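Geranylgeranyl pyrophosphate synthase (Corynebacterium glutamicum, PDB 3LK5) probably catalyses the magnesium-dependent head-to-tail joining of prenyl diphosphates in isoprenoid biosynthesis. Local coordinates at residues L29-D34 with R55-L59. Residues are numbered along the deposited sequence; the frame is centred on the assembly and turned at random.
Sequences LTQFLD and RSFVL
Leu33 and Leu59 meet tip to tip between helices 21-43 and 45-59, Leu33 CD1 lying 3.9 Å from Leu59 CD2. These two helices form an antiparallel hairpin of the all-helical prenyltransferase fold, their local axes inclined at 165°. The tight part of the contact is mainly aliphatic. Leu29 puts its CB against Leu59 CD2 (3.7 Å), and its side chain runs at about a right angle to that of Val58, with Leu29 CD1 3.8 Å from Val58 CG1. Helices 87-111 and 144-164 cover this layer, through Phe99 on Leu29 and Leu33, Met162 on Leu29 and Trp158 on Leu33.

Toward solvent the packing gives way to polar chemistry. The extended side chain of Arg55, its CG opposite the backbone nitrogen, runs alongside Leu33 in the reverse direction and carries its guanidinium to exposed Asp34. NH1 and NH2 both bond to the single oxygen OD1 of Asp34, each at 2.9 Å and bent, on its anti and syn sides, with the two planes only 15° apart. Thr30 borders this side: its OG1 sits 3.6 Å from Leu59 CD2 and hydrogen-bonds to the carbonyl of Arg26, while its CG2 lies 3.7 Å from Arg55 NH2. Glu37 is a distant, weak second partner of Arg55. Converging on OD1, the two N-H groups probably concentrate the carboxylate charge there and fix the guanidinium's orientation at the solvent edge of the leucine and valine packing.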
loop_
_atom_site.group_PDB
_atom_site.type_symbol
_atom_site.label_atom_id
_atom_site.label_comp_id
_atom_site.label_asym_id
_atom_site.label_seq_id
_atom_site.Cartn_x
_atom_site.Cartn_y
_atom_site.Cartn_z
ATOM N N LEU A 29 15.923 8.213 6.876
ATOM C CA LEU A 29 14.502 8.151 7.174
ATOM C C LEU A 29 14.065 9.424 7.873
ATOM O O LEU A 29 12.963 9.929 7.601
ATOM C CB LEU A 29 14.141 6.938 8.051
ATOM C CG LEU A 29 14.357 5.571 7.354
ATOM C CD1 LEU A 29 14.280 4.499 8.427
ATOM C CD2 LEU A 29 13.268 5.386 6.205
ATOM N N THR A 30 14.908 9.937 8.784
ATOM C CA THR A 30 14.614 11.224 9.442
ATOM C C THR A 30 14.445 12.343 8.451
ATOM O O THR A 30 13.470 13.125 8.533
ATOM C CB THR A 30 15.711 11.602 10.507
ATOM O OG1 THR A 30 15.785 10.553 11.470
ATOM C CG2 THR A 30 15.326 12.905 11.207
ATOM N N GLN A 31 15.377 12.450 7.510
ATOM C CA GLN A 31 15.298 13.501 6.514
ATOM C C GLN A 31 14.014 13.417 5.678
ATOM O O GLN A 31 13.365 14.442 5.381
ATOM C CB GLN A 31 16.527 13.478 5.605
ATOM C CG GLN A 31 17.779 13.675 6.439
ATOM C CD GLN A 31 18.938 14.258 5.670
ATOM O OE1 GLN A 31 20.058 14.310 6.195
ATOM N NE2 GLN A 31 18.703 14.689 4.424
ATOM N N PHE A 32 13.645 12.191 5.332
ATOM C CA PHE A 32 12.454 12.003 4.494
ATOM C C PHE A 32 11.193 12.413 5.265
ATOM O O PHE A 32 10.322 13.134 4.735
ATOM C CB PHE A 32 12.374 10.526 4.034
ATOM C CG PHE A 32 11.142 10.240 3.187
ATOM C CD1 PHE A 32 9.938 9.877 3.783
ATOM C CD2 PHE A 32 11.204 10.368 1.801
ATOM C CE1 PHE A 32 8.767 9.644 2.992
ATOM C CE2 PHE A 32 10.054 10.126 0.978
ATOM C CZ PHE A 32 8.839 9.755 1.575
ATOM N N LEU A 33 11.071 11.915 6.497
ATOM C CA LEU A 33 9.930 12.213 7.360
ATOM C C LEU A 33 9.792 13.703 7.663
ATOM O O LEU A 33 8.673 14.268 7.601
ATOM C CB LEU A 33 9.958 11.375 8.635
ATOM C CG LEU A 33 9.661 9.889 8.321
ATOM C CD1 LEU A 33 10.127 8.973 9.503
ATOM C CD2 LEU A 33 8.169 9.683 8.066
ATOM N N ASP A 34 10.913 14.349 7.959
ATOM C CA ASP A 34 10.912 15.808 8.129
ATOM C C ASP A 34 10.317 16.511 6.919
ATOM O O ASP A 34 9.554 17.471 7.069
ATOM C CB ASP A 34 12.325 16.362 8.325
ATOM C CG ASP A 34 12.923 16.023 9.691
ATOM O OD1 ASP A 34 12.215 15.554 10.616
ATOM O OD2 ASP A 34 14.146 16.267 9.835
ATOM N N ARG A 55 6.041 7.921 12.383
ATOM C CA ARG A 55 7.422 8.400 12.494
ATOM C C ARG A 55 8.151 7.730 13.654
ATOM O O ARG A 55 9.274 7.223 13.470
ATOM C CB ARG A 55 7.459 9.913 12.671
ATOM C CG ARG A 55 8.882 10.456 12.840
ATOM C CD ARG A 55 8.885 11.923 13.250
ATOM N NE ARG A 55 10.259 12.414 13.434
ATOM C CZ ARG A 55 10.877 13.220 12.572
ATOM N NH1 ARG A 55 10.250 13.662 11.485
ATOM N NH2 ARG A 55 12.120 13.612 12.813
ATOM N N SER A 56 7.534 7.727 14.846
ATOM C CA SER A 56 8.125 7.038 15.993
ATOM C C SER A 56 8.374 5.570 15.706
ATOM O O SER A 56 9.431 5.023 16.070
ATOM C CB SER A 56 7.261 7.162 17.257
ATOM O OG SER A 56 7.141 8.520 17.609
ATOM N N PHE A 57 7.404 4.920 15.068
ATOM C CA PHE A 57 7.519 3.494 14.806
ATOM C C PHE A 57 8.691 3.184 13.857
ATOM O O PHE A 57 9.456 2.245 14.083
ATOM C CB PHE A 57 6.190 2.967 14.245
ATOM C CG PHE A 57 6.150 1.490 14.023
ATOM C CD1 PHE A 57 6.029 0.602 15.106
ATOM C CD2 PHE A 57 6.204 0.972 12.736
ATOM C CE1 PHE A 57 5.987 -0.785 14.901
ATOM C CE2 PHE A 57 6.176 -0.406 12.511
ATOM C CZ PHE A 57 6.053 -1.296 13.589
ATOM N N VAL A 58 8.838 4.008 12.820
ATOM C CA VAL A 58 9.853 3.800 11.776
ATOM C C VAL A 58 11.245 4.136 12.340
ATOM O O VAL A 58 12.245 3.434 12.086
ATOM C CB VAL A 58 9.525 4.736 10.548
ATOM C CG1 VAL A 58 10.684 4.803 9.554
ATOM C CG2 VAL A 58 8.254 4.236 9.840
ATOM N N LEU A 59 11.318 5.252 13.066
ATOM C CA LEU A 59 12.628 5.702 13.552
ATOM C C LEU A 59 13.156 4.929 14.770
ATOM O O LEU A 59 14.384 4.787 14.916
ATOM C CB LEU A 59 12.654 7.202 13.842
ATOM C CG LEU A 59 12.384 8.164 12.681
ATOM C CD1 LEU A 59 12.446 9.610 13.192
ATOM C CD2 LEU A 59 13.356 7.939 11.491
#